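Long form salivary protein D7L1 (Aedes aegypti, PDB 3DXL) binds and sequesters host biogenic amines and cysteinyl leukotrienes, along with leukotriene B4, during blood feeding, lipids and amines each taking a separate pocket. Local coordinates at residues L10-F13 and T14-E18; L28-L31 and A32-E36; Y162-S166 and D167-Q171; H246-K249 and C250-S254. All blocks are in the same frame, centred on the assembly; numbering follows the deposited sequence. Where two conformers were deposited one is given.

Contact 1: residues L10-F13 and T14-E18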
loop_
_atom_site.group_PDB
_atom_site.type_symbol
_atom_site.label_atom_id
_atom_site.label_comp_id
_atom_site.label_asym_id
_atom_site.label_seq_id
_atom_site.Cartn_x
_atom_site.Cartn_y
_atom_site.Cartn_z
ATOM N N LEU A 10 -0.540 -3.419 6.605
ATOM C CA LEU A 10 -1.242 -2.210 7.012
ATOM C C LEU A 10 -1.801 -1.502 5.775
ATOM O O LEU A 10 -2.940 -1.021 5.775
ATOM C CB LEU A 10 -0.328 -1.269 7.802
ATOM C CG LEU A 10 -0.987 -0.005 8.360
ATOM C CD1 LEU A 10 -2.066 -0.312 9.424
ATOM C CD2 LEU A 10 0.083 0.904 8.917
ATOM N N PHE A 11 -1.000 -1.437 4.708
ATOM C CA PHE A 11 -1.470 -0.840 3.471
ATOM C C PHE A 11 -2.714 -1.569 2.952
ATOM O O PHE A 11 -3.697 -0.932 2.580
ATOM C CB PHE A 11 -0.382 -0.832 2.403
ATOM C CG PHE A 11 -0.839 -0.212 1.129
ATOM C CD1 PHE A 11 -0.897 1.173 1.002
ATOM C CD2 PHE A 11 -1.275 -1.001 0.077
ATOM C CE1 PHE A 11 -1.370 1.762 -0.170
ATOM C CE2 PHE A 11 -1.743 -0.427 -1.100
ATOM C CZ PHE A 11 -1.787 0.961 -1.222
ATOM N N ILE A 12 -2.652 -2.896 2.902
ATOM C CA ILE A 12 -3.788 -3.694 2.437
ATOM C C ILE A 12 -5.043 -3.448 3.270
ATOM O O ILE A 12 -6.108 -3.148 2.730
ATOM C CB ILE A 12 -3.442 -5.208 2.398
ATOM C CG1 ILE A 12 -2.463 -5.488 1.255
ATOM C CG2 ILE A 12 -4.719 -6.053 2.260
ATOM C CD1 ILE A 12 -1.835 -6.874 1.281
ATOM N N PHE A 13 -4.920 -3.561 4.590
ATOM C CA PHE A 13 -6.103 -3.429 5.422
ATOM C C PHE A 13 -6.718 -2.035 5.281
ATOM O O PHE A 13 -7.927 -1.884 5.106
ATOM C CB PHE A 13 -5.806 -3.719 6.902
ATOM C CG PHE A 13 -5.235 -5.105 7.178
ATOM C CD1 PHE A 13 -5.670 -6.223 6.480
ATOM C CD2 PHE A 13 -4.247 -5.264 8.144
ATOM C CE1 PHE A 13 -5.135 -7.486 6.757
ATOM C CE2 PHE A 13 -3.707 -6.520 8.422
ATOM C CZ PHE A 13 -4.151 -7.616 7.724
ATOM N N THR A 14 -5.875 -1.007 5.368
ATOM C CA THR A 14 -6.389 0.359 5.306
ATOM C C THR A 14 -6.950 0.726 3.937
ATOM O O THR A 14 -7.979 1.404 3.871
ATOM C CB THR A 14 -5.359 1.404 5.795
ATOM O OG1 THR A 14 -4.168 1.320 5.008
ATOM C CG2 THR A 14 -5.042 1.182 7.270
ATOM N N ARG A 15 -6.303 0.278 2.856
ATOM C CA ARG A 15 -6.834 0.504 1.513
ATOM C C ARG A 15 -8.201 -0.164 1.351
ATOM O O ARG A 15 -9.147 0.435 0.842
ATOM C CB ARG A 15 -5.862 0.024 0.429
ATOM C CG ARG A 15 -6.420 0.017 -0.996
ATOM C CD ARG A 15 -6.887 1.397 -1.497
ATOM N NE ARG A 15 -5.824 2.403 -1.485
ATOM C CZ ARG A 15 -4.930 2.557 -2.455
ATOM N NH1 ARG A 15 -4.964 1.798 -3.547
ATOM N NH2 ARG A 15 -3.997 3.494 -2.334
ATOM N N CYS A 16 -8.309 -1.409 1.800
ATOM C CA CYS A 16 -9.562 -2.128 1.665
ATOM C C CYS A 16 -10.670 -1.498 2.511
ATOM O O CYS A 16 -11.825 -1.448 2.077
ATOM C CB CYS A 16 -9.346 -3.594 2.006
ATOM S SG CYS A 16 -8.395 -4.460 0.736
ATOM N N MET A 17 -10.325 -0.967 3.688
ATOM C CA MET A 17 -11.316 -0.250 4.481
ATOM C C MET A 17 -11.713 1.058 3.808
ATOM O O MET A 17 -12.897 1.386 3.739
ATOM C CB MET A 17 -10.829 -0.007 5.905
ATOM C CG MET A 17 -10.833 -1.276 6.730
ATOM S SD MET A 17 -10.583 -0.989 8.478
ATOM C CE MET A 17 -8.820 -0.655 8.475
ATOM N N GLU A 18 -10.729 1.797 3.281
ATOM C CA GLU A 18 -11.022 3.058 2.592
ATOM C C GLU A 18 -12.013 2.841 1.449
ATOM O O GLU A 18 -12.944 3.628 1.261
ATOM C CB GLU A 18 -9.730 3.709 2.095
ATOM C CG GLU A 18 -9.947 5.129 1.564
ATOM C CD GLU A 18 -8.659 5.837 1.211
ATOM O OE1 GLU A 18 -7.675 5.728 1.963
ATOM O OE2 GLU A 18 -8.638 6.540 0.186
#
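The carbonyl oxygen Leu10 O takes two bonds from one residue a helical turn further on. Thr14 N donates to it at 3.0 Å, the ordinary i to i+4 bond, and the hydroxyl Thr14 OG1 adds a shorter one to Leu10 O, 2.8 Å. The two donors come at the oxygen from opposite faces of the carbonyl plane. With chi1 at 58°, OG1 sits between the threonine's own backbone N and carbonyl carbon, turned back along the helix, so a buried hydroxyl is satisfied without leaving the helix. The same turn leaves the methyl Thr14 CG2 to meet Leu10 CD1 at 4.0 Å.

One residue on, Phe11 and Arg15 run side by side and point the same way. Arg15 bends at chi2 and chi3, which brings its guanidinium back to the ring: Phe11 CZ lies over one guanidinium face, 3.5 Å from Arg15 NH2, toward the rim of the group. The two planes stand 67° apart, so the ring offers its far end and does not stack. Cys16 SG passes Ile12 CG2 at 4.3 Å.

Phe13 meets the leukotriene-binding Trp37 with ring planes about 75° apart. Phe11 and Arg15 face the C-terminal half, where Glu210 forms a salt bridge with Arg15 NH2 and helix 257-271 touches both side chains. Cys16, through its disulfide to Cys53 of helix 45-58, and Met17, which in the conformer described packs on helix 27-34, face N-terminal helices, so helix 6-20 lies at the junction of the two halves.

Contact 2: residues L28-L31 and A32-E36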
loop_
_atom_site.group_PDB
_atom_site.type_symbol
_atom_site.label_atom_id
_atom_site.label_comp_id
_atom_site.label_asym_id
_atom_site.label_seq_id
_atom_site.Cartn_x
_atom_site.Cartn_y
_atom_site.Cartn_z
ATOM N N LEU A 28 -18.396 4.397 11.431
ATOM C CA LEU A 28 -17.555 4.246 12.616
ATOM C C LEU A 28 -17.725 2.888 13.327
ATOM O O LEU A 28 -16.726 2.261 13.687
ATOM C CB LEU A 28 -17.718 5.436 13.573
ATOM C CG LEU A 28 -17.170 6.777 13.056
ATOM C CD1 LEU A 28 -17.455 7.875 14.066
ATOM C CD2 LEU A 28 -15.681 6.705 12.750
ATOM N N PRO A 29 -18.976 2.427 13.541
ATOM C CA PRO A 29 -19.134 1.067 14.083
ATOM C C PRO A 29 -18.445 -0.025 13.252
ATOM O O PRO A 29 -17.797 -0.915 13.830
ATOM C CB PRO A 29 -20.653 0.873 14.116
ATOM C CG PRO A 29 -21.194 2.276 14.253
ATOM C CD PRO A 29 -20.279 3.110 13.404
ATOM N N MET A 30 -18.559 0.038 11.923
ATOM C CA MET A 30 -17.893 -0.953 11.083
ATOM C C MET A 30 -16.373 -0.851 11.195
ATOM O O MET A 30 -15.695 -1.869 11.361
ATOM C CB MET A 30 -18.356 -0.862 9.628
ATOM C CG MET A 30 -19.815 -1.241 9.438
ATOM S SD MET A 30 -20.071 -2.233 7.966
ATOM C CE MET A 30 -21.731 -1.779 7.491
ATOM N N LEU A 31 -15.848 0.369 11.134
ATOM C CA LEU A 31 -14.415 0.576 11.262
ATOM C C LEU A 31 -13.878 -0.035 12.562
ATOM O O LEU A 31 -12.844 -0.706 12.555
ATOM C CB LEU A 31 -14.091 2.071 11.180
ATOM C CG LEU A 31 -12.641 2.477 11.445
ATOM C CD1 LEU A 31 -11.659 1.842 10.470
ATOM C CD2 LEU A 31 -12.523 3.995 11.411
ATOM N N ALA A 32 -14.584 0.197 13.663
ATOM C CA ALA A 32 -14.159 -0.297 14.974
ATOM C C ALA A 32 -14.028 -1.817 15.016
ATOM O O ALA A 32 -13.131 -2.345 15.674
ATOM C CB ALA A 32 -15.109 0.185 16.058
ATOM N N LYS A 33 -14.932 -2.512 14.328
ATOM C CA LYS A 33 -14.908 -3.971 14.257
ATOM C C LYS A 33 -13.848 -4.470 13.288
ATOM O O LYS A 33 -13.012 -5.309 13.643
ATOM C CB LYS A 33 -16.278 -4.504 13.850
ATOM C CG LYS A 33 -17.323 -4.386 14.947
ATOM C CD LYS A 33 -18.681 -4.940 14.526
ATOM C CE LYS A 33 -19.511 -3.906 13.773
ATOM N NZ LYS A 33 -20.952 -4.282 13.702
ATOM N N TRP A 34 -13.871 -3.965 12.057
ATOM C CA TRP A 34 -12.939 -4.451 11.043
ATOM C C TRP A 34 -11.476 -4.281 11.467
ATOM O O TRP A 34 -10.650 -5.161 11.219
ATOM C CB TRP A 34 -13.171 -3.768 9.696
ATOM C CG TRP A 34 -14.543 -3.927 9.099
ATOM C CD1 TRP A 34 -15.594 -4.675 9.579
ATOM C CD2 TRP A 34 -15.011 -3.309 7.893
ATOM N NE1 TRP A 34 -16.677 -4.550 8.738
ATOM C CE2 TRP A 34 -16.346 -3.720 7.696
ATOM C CE3 TRP A 34 -14.418 -2.459 6.948
ATOM C CZ2 TRP A 34 -17.106 -3.296 6.599
ATOM C CZ3 TRP A 34 -15.174 -2.037 5.860
ATOM C CH2 TRP A 34 -16.502 -2.458 5.692
ATOM N N LYS A 35 -11.168 -3.161 12.117
ATOM C CA LYS A 35 -9.804 -2.902 12.614
ATOM C C LYS A 35 -9.306 -4.006 13.524
ATOM O O LYS A 35 -8.106 -4.296 13.546
ATOM C CB LYS A 35 -9.728 -1.588 13.391
ATOM C CG LYS A 35 -9.776 -0.345 12.554
ATOM C CD LYS A 35 -9.338 0.867 13.367
ATOM C CE LYS A 35 -9.732 0.769 14.838
ATOM N NZ LYS A 35 -9.236 1.947 15.603
ATOM N N GLU A 36 -10.232 -4.592 14.280
ATOM C CA GLU A 36 -9.922 -5.608 15.281
ATOM C C GLU A 36 -10.089 -7.030 14.745
ATOM O O GLU A 36 -10.163 -7.991 15.522
ATOM C CB GLU A 36 -10.794 -5.399 16.526
ATOM C CG GLU A 36 -10.660 -4.013 17.185
ATOM C CD GLU A 36 -9.226 -3.643 17.548
ATOM O OE1 GLU A 36 -8.512 -4.490 18.125
ATOM O OE2 GLU A 36 -8.817 -2.493 17.271
#
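A Met-aromatic contact one turn apart marks the inner side of the short helix 27-34, in the N-terminal odorant-binding-type domain. Met30 and Trp34 extend alongside each other in the same direction. The firmer part of the pairing is near the backbone, where Met30 O lies over the indole face toward its rim, 3.3 Å from Trp34 CG. Trp34 N donates to Met30 O at 2.9 Å, with an almost straight N-H (177°). A weak bond from Lys33 N reaches the same oxygen. Trp34 CG is anti to its carbonyl carbon (chi1 -59°), which swings the indole back along the helix over this oxygen. Further out, in the conformer modelled here, Met30 SD comes within 3.4 Å of Trp34 CZ2, on the benzo part of the indole. The sulfur then stands 57° off the normal of the six-membered ring, an oblique approach; the methionine has a second conformer.

On another side, Leu31 and Lys35 meet through carbon: Lys35 CG and CD lie against Leu31 CD1, with CG at 3.6 Å from it. Lys35 N closes the i to i+4 bond to Leu31 O at 3.0 Å.

Trp34 NE1 is satisfied by Glu40 O, and its ring stacks with Phe50. Leu31 and Trp34 both face Met17 of helix 6-20, whereas Met30 and Trp34 reach Thr47 of helix 45-58, so the short helix is packed against both of these longer neighbours.

Contact 3: residues Y162-S166 and D167-Q171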
loop_
_atom_site.group_PDB
_atom_site.type_symbol
_atom_site.label_atom_id
_atom_site.label_comp_id
_atom_site.label_asym_id
_atom_site.label_seq_id
_atom_site.Cartn_x
_atom_site.Cartn_y
_atom_site.Cartn_z
ATOM N N TYR A 162 19.240 9.707 1.775
ATOM C CA TYR A 162 19.826 11.035 2.022
ATOM C C TYR A 162 19.778 11.302 3.530
ATOM O O TYR A 162 19.065 12.190 3.984
ATOM C CB TYR A 162 19.065 12.117 1.224
ATOM C CG TYR A 162 19.047 11.819 -0.248
ATOM C CD1 TYR A 162 20.077 12.267 -1.076
ATOM C CD2 TYR A 162 18.023 11.054 -0.816
ATOM C CE1 TYR A 162 20.089 11.965 -2.423
ATOM C CE2 TYR A 162 18.023 10.738 -2.153
ATOM C CZ TYR A 162 19.057 11.199 -2.957
ATOM O OH TYR A 162 19.045 10.890 -4.285
ATOM N N PRO A 163 20.545 10.525 4.319
ATOM C CA PRO A 163 20.347 10.556 5.767
ATOM C C PRO A 163 20.670 11.897 6.431
ATOM O O PRO A 163 21.619 12.588 6.038
ATOM C CB PRO A 163 21.301 9.464 6.287
ATOM C CG PRO A 163 21.681 8.666 5.102
ATOM C CD PRO A 163 21.595 9.570 3.928
ATOM N N ALA A 164 19.875 12.255 7.430
ATOM C CA ALA A 164 20.163 13.389 8.300
ATOM C C ALA A 164 21.578 13.269 8.850
ATOM O O ALA A 164 22.036 12.173 9.190
ATOM C CB ALA A 164 19.157 13.454 9.434
ATOM N N GLY A 165 22.263 14.405 8.924
ATOM C CA GLY A 165 23.629 14.460 9.443
ATOM C C GLY A 165 24.705 14.098 8.436
ATOM O O GLY A 165 25.899 14.212 8.735
ATOM N N SER A 166 24.298 13.673 7.239
ATOM C CA SER A 166 25.232 13.334 6.175
ATOM C C SER A 166 25.347 14.469 5.166
ATOM O O SER A 166 24.486 15.344 5.104
ATOM C CB SER A 166 24.787 12.063 5.450
ATOM O OG SER A 166 23.757 12.358 4.522
ATOM N N ASP A 167 26.404 14.417 4.363
ATOM C CA ASP A 167 26.622 15.380 3.293
ATOM C C ASP A 167 25.623 15.228 2.135
ATOM O O ASP A 167 25.598 16.052 1.225
ATOM C CB ASP A 167 28.074 15.303 2.789
ATOM C CG ASP A 167 28.429 13.954 2.175
ATOM O OD1 ASP A 167 27.556 13.065 2.052
ATOM O OD2 ASP A 167 29.615 13.781 1.805
ATOM N N LYS A 168 24.806 14.174 2.183
ATOM C CA LYS A 168 23.771 13.916 1.175
ATOM C C LYS A 168 22.476 14.669 1.455
ATOM O O LYS A 168 21.681 14.915 0.541
ATOM C CB LYS A 168 23.481 12.413 1.099
ATOM C CG LYS A 168 24.666 11.588 0.616
ATOM C CD LYS A 168 24.256 10.200 0.138
ATOM C CE LYS A 168 24.162 9.187 1.274
ATOM N NZ LYS A 168 23.420 7.944 0.884
ATOM N N ARG A 169 22.257 15.016 2.716
ATOM C CA ARG A 169 20.988 15.574 3.165
ATOM C C ARG A 169 20.572 16.800 2.359
ATOM O O ARG A 169 19.394 16.982 2.054
ATOM C CB ARG A 169 21.053 15.896 4.663
ATOM C CG ARG A 169 19.711 16.225 5.293
ATOM C CD ARG A 169 18.804 15.009 5.235
ATOM N NE ARG A 169 17.704 15.099 6.183
ATOM C CZ ARG A 169 16.800 14.139 6.355
ATOM N NH1 ARG A 169 16.875 13.017 5.654
ATOM N NH2 ARG A 169 15.834 14.304 7.246
ATOM N N GLN A 170 21.558 17.619 1.995
ATOM C CA GLN A 170 21.333 18.874 1.266
ATOM C C GLN A 170 20.620 18.683 -0.071
ATOM O O GLN A 170 19.947 19.588 -0.546
ATOM C CB GLN A 170 22.665 19.618 1.062
ATOM C CG GLN A 170 23.689 18.860 0.208
ATOM C CD GLN A 170 25.049 19.543 0.139
ATOM O OE1 GLN A 170 25.143 20.731 -0.158
ATOM N NE2 GLN A 170 26.107 18.785 0.400
ATOM N N GLN A 171 20.755 17.501 -0.669
ATOM C CA GLN A 171 20.114 17.238 -1.952
ATOM C C GLN A 171 18.592 17.256 -1.872
ATOM O O GLN A 171 17.926 17.431 -2.886
ATOM C CB GLN A 171 20.600 15.921 -2.545
ATOM C CG GLN A 171 22.076 15.922 -2.917
ATOM C CD GLN A 171 22.470 14.665 -3.655
ATOM O OE1 GLN A 171 21.855 14.291 -4.653
ATOM N NE2 GLN A 171 23.505 14.002 -3.168
HETATM O O HOH W 1 21.266 11.718 -5.528
HETATM O O HOH W 2 24.034 17.699 3.576
#
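Arg169 folds back along the loop, its CB 3.6 Å from Pro163 O. From there the chain turns at chi2 (64°): CG skirts Ala164 CA, and CD comes close to Tyr162 O. NE passes Ala164 CA, Ala164 CB lies over one guanidinium face toward its rim, and NE itself is engaged in a salt bridge with Asp297. At the tip, Arg169 NH1 donates to Tyr162 O at 2.9 Å with an N-H angle of 164°, and the oxygen lies in the guanidinium plane. NH1 also bonds to Asn159 OD1, so the flat group is held both from the loop and from helix 153-161.

Inside the curve, Ser166 OG donates to Pro163 O at 2.6 Å, on a lone pair in the carbonyl plane, and accepts from Lys168 N at 3.1 Å. The one hydroxyl therefore joins a type II turn, Pro163 to Ser166, to the type I turn that follows from Ser166 to Arg169.

Tyr162 crosses Gln171 at about a right angle, Tyr162 CE1 lying 3.7 Å from Gln171 OE1. A water bridges their ends, 2.7 Å from Tyr162 OH and 2.8 Å from Gln171 OE1.

The loop leaves helix 153-161 and enters helix 172-175. Tyr162 packs on Leu172 and Ile175 of the latter and meets the noradrenaline-binding His189 of helix 184-196 edge-to-face.

Contact 4: residues H246-K249 and C250-S254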
loop_
_atom_site.group_PDB
_atom_site.type_symbol
_atom_site.label_atom_id
_atom_site.label_comp_id
_atom_site.label_asym_id
_atom_site.label_seq_id
_atom_site.Cartn_x
_atom_site.Cartn_y
_atom_site.Cartn_z
ATOM N N HIS A 246 12.179 6.206 -14.451
ATOM C CA HIS A 246 11.678 6.554 -15.773
ATOM C C HIS A 246 10.289 7.179 -15.727
ATOM O O HIS A 246 10.044 8.215 -16.350
ATOM C CB HIS A 246 11.659 5.338 -16.694
ATOM C CG HIS A 246 10.934 5.575 -17.980
ATOM N ND1 HIS A 246 11.494 6.264 -19.036
ATOM C CD2 HIS A 246 9.690 5.215 -18.380
ATOM C CE1 HIS A 246 10.627 6.315 -20.031
ATOM N NE2 HIS A 246 9.523 5.691 -19.658
ATOM N N TYR A 247 9.365 6.534 -15.012
ATOM C CA TYR A 247 8.010 7.047 -14.970
ATOM C C TYR A 247 7.913 8.346 -14.187
ATOM O O TYR A 247 7.178 9.255 -14.585
ATOM C CB TYR A 247 7.041 5.983 -14.445
ATOM C CG TYR A 247 6.696 4.966 -15.508
ATOM C CD1 TYR A 247 5.836 5.291 -16.551
ATOM C CD2 TYR A 247 7.251 3.691 -15.486
ATOM C CE1 TYR A 247 5.524 4.371 -17.535
ATOM C CE2 TYR A 247 6.935 2.753 -16.474
ATOM C CZ TYR A 247 6.079 3.109 -17.486
ATOM O OH TYR A 247 5.758 2.200 -18.462
ATOM N N TYR A 248 8.659 8.429 -13.088
ATOM C CA TYR A 248 8.709 9.676 -12.326
ATOM C C TYR A 248 9.181 10.851 -13.200
ATOM O O TYR A 248 8.504 11.879 -13.290
ATOM C CB TYR A 248 9.604 9.505 -11.097
ATOM C CG TYR A 248 9.792 10.771 -10.299
ATOM C CD1 TYR A 248 8.765 11.275 -9.506
ATOM C CD2 TYR A 248 10.993 11.491 -10.363
ATOM C CE1 TYR A 248 8.932 12.459 -8.773
ATOM C CE2 TYR A 248 11.169 12.668 -9.636
ATOM C CZ TYR A 248 10.137 13.142 -8.847
ATOM O OH TYR A 248 10.290 14.302 -8.122
ATOM N N LYS A 249 10.323 10.663 -13.854
ATOM C CA LYS A 249 10.891 11.687 -14.731
ATOM C C LYS A 249 9.912 12.049 -15.847
ATOM O O LYS A 249 9.676 13.227 -16.127
ATOM C CB LYS A 249 12.191 11.167 -15.319
ATOM C CG LYS A 249 12.817 12.078 -16.369
ATOM C CD LYS A 249 14.170 11.558 -16.795
ATOM C CE LYS A 249 14.747 12.336 -17.983
ATOM N NZ LYS A 249 15.145 13.744 -17.655
ATOM N N CYS A 250 9.339 11.029 -16.481
ATOM C CA CYS A 250 8.411 11.235 -17.576
ATOM C C CYS A 250 7.221 12.084 -17.137
ATOM O O CYS A 250 6.871 13.058 -17.795
ATOM C CB CYS A 250 7.948 9.894 -18.137
ATOM S SG CYS A 250 7.171 9.975 -19.759
ATOM N N LEU A 251 6.616 11.732 -16.004
ATOM C CA LEU A 251 5.474 12.474 -15.492
ATOM C C LEU A 251 5.838 13.920 -15.149
ATOM O O LEU A 251 5.107 14.848 -15.504
ATOM C CB LEU A 251 4.862 11.765 -14.283
ATOM C CG LEU A 251 4.030 10.527 -14.642
ATOM C CD1 LEU A 251 3.891 9.609 -13.442
ATOM C CD2 LEU A 251 2.674 10.947 -15.164
ATOM N N VAL A 252 6.967 14.094 -14.462
ATOM C CA VAL A 252 7.427 15.415 -14.025
ATOM C C VAL A 252 7.717 16.361 -15.199
ATOM O O VAL A 252 7.579 17.580 -15.073
ATOM C CB VAL A 252 8.661 15.286 -13.071
ATOM C CG1 VAL A 252 9.361 16.639 -12.848
ATOM C CG2 VAL A 252 8.228 14.686 -11.744
ATOM N N GLU A 253 8.101 15.789 -16.336
ATOM C CA GLU A 253 8.458 16.566 -17.520
ATOM C C GLU A 253 7.337 16.644 -18.554
ATOM O O GLU A 253 7.498 17.289 -19.592
ATOM C CB GLU A 253 9.739 15.986 -18.114
ATOM C CG GLU A 253 10.933 16.148 -17.157
ATOM C CD GLU A 253 12.205 15.423 -17.582
ATOM O OE1 GLU A 253 12.244 14.829 -18.681
ATOM O OE2 GLU A 253 13.178 15.445 -16.796
ATOM N N SER A 254 6.191 16.029 -18.251
ATOM C CA SER A 254 5.081 15.885 -19.208
ATOM C C SER A 254 4.078 17.040 -19.180
ATOM O O SER A 254 4.136 17.913 -18.328
ATOM C CB SER A 254 4.321 14.590 -18.916
ATOM O OG SER A 254 3.462 14.779 -17.806
#
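The backbone from His246 to Glu253 is a regular run of i to i+4 bonds, such as Val252 N to Tyr248 O at 2.9 Å, with a more bent bond from Glu253 N to Lys249 O (137°). Along one side, Val252 CG2 sits over a face of the Tyr248 ring, a CH-pi contact 3.9 Å from the ring centroid and 17° off its normal. Tyr248 CG is anti to the backbone N, which leans the ring toward the next turn, where the methyl meets its face.

On the outer side Lys249 and Glu253 form a salt bridge: Lys249 NZ reaches the syn lone pair of Glu253 OE2 at 2.7 Å. The lysine chain stays extended until chi4 (69°), where its last bond bends the amine toward the carboxylate. Ser254 OG and Ser254 N both bond to Leu251 O, from the same face.

Cys250 is fixed by its disulfide to Cys232 of helix 223-234, and His246 NE2 bonds to Cys232 O beside it. Disulfide-linked helices of this kind are characteristic of the odorant-binding protein fold, here in the C-terminal domain that takes biogenic amines.

In the fold
From the N terminus, contact 1 lies within helix 6-20 and contact 2 within helix 27-34, the next helix in the chain. Their centres are 12 Å apart and their side chains touch. Both belong to the N-terminal, lipid-binding half, but contact 1, through Phe11 and Arg15, also faces residues of the C-terminal half. Contact 3 shapes the loop between helices 153-161 and 172-175, and contact 4 lies in helix 243-253; both sit within the amine-binding half, about 10 Å apart at their nearest atoms. Each contact closes only a helical turn or a short loop, and they follow in series without nesting or crossing. Contacts 2 and 4 lie on opposite sides of the chain's centre.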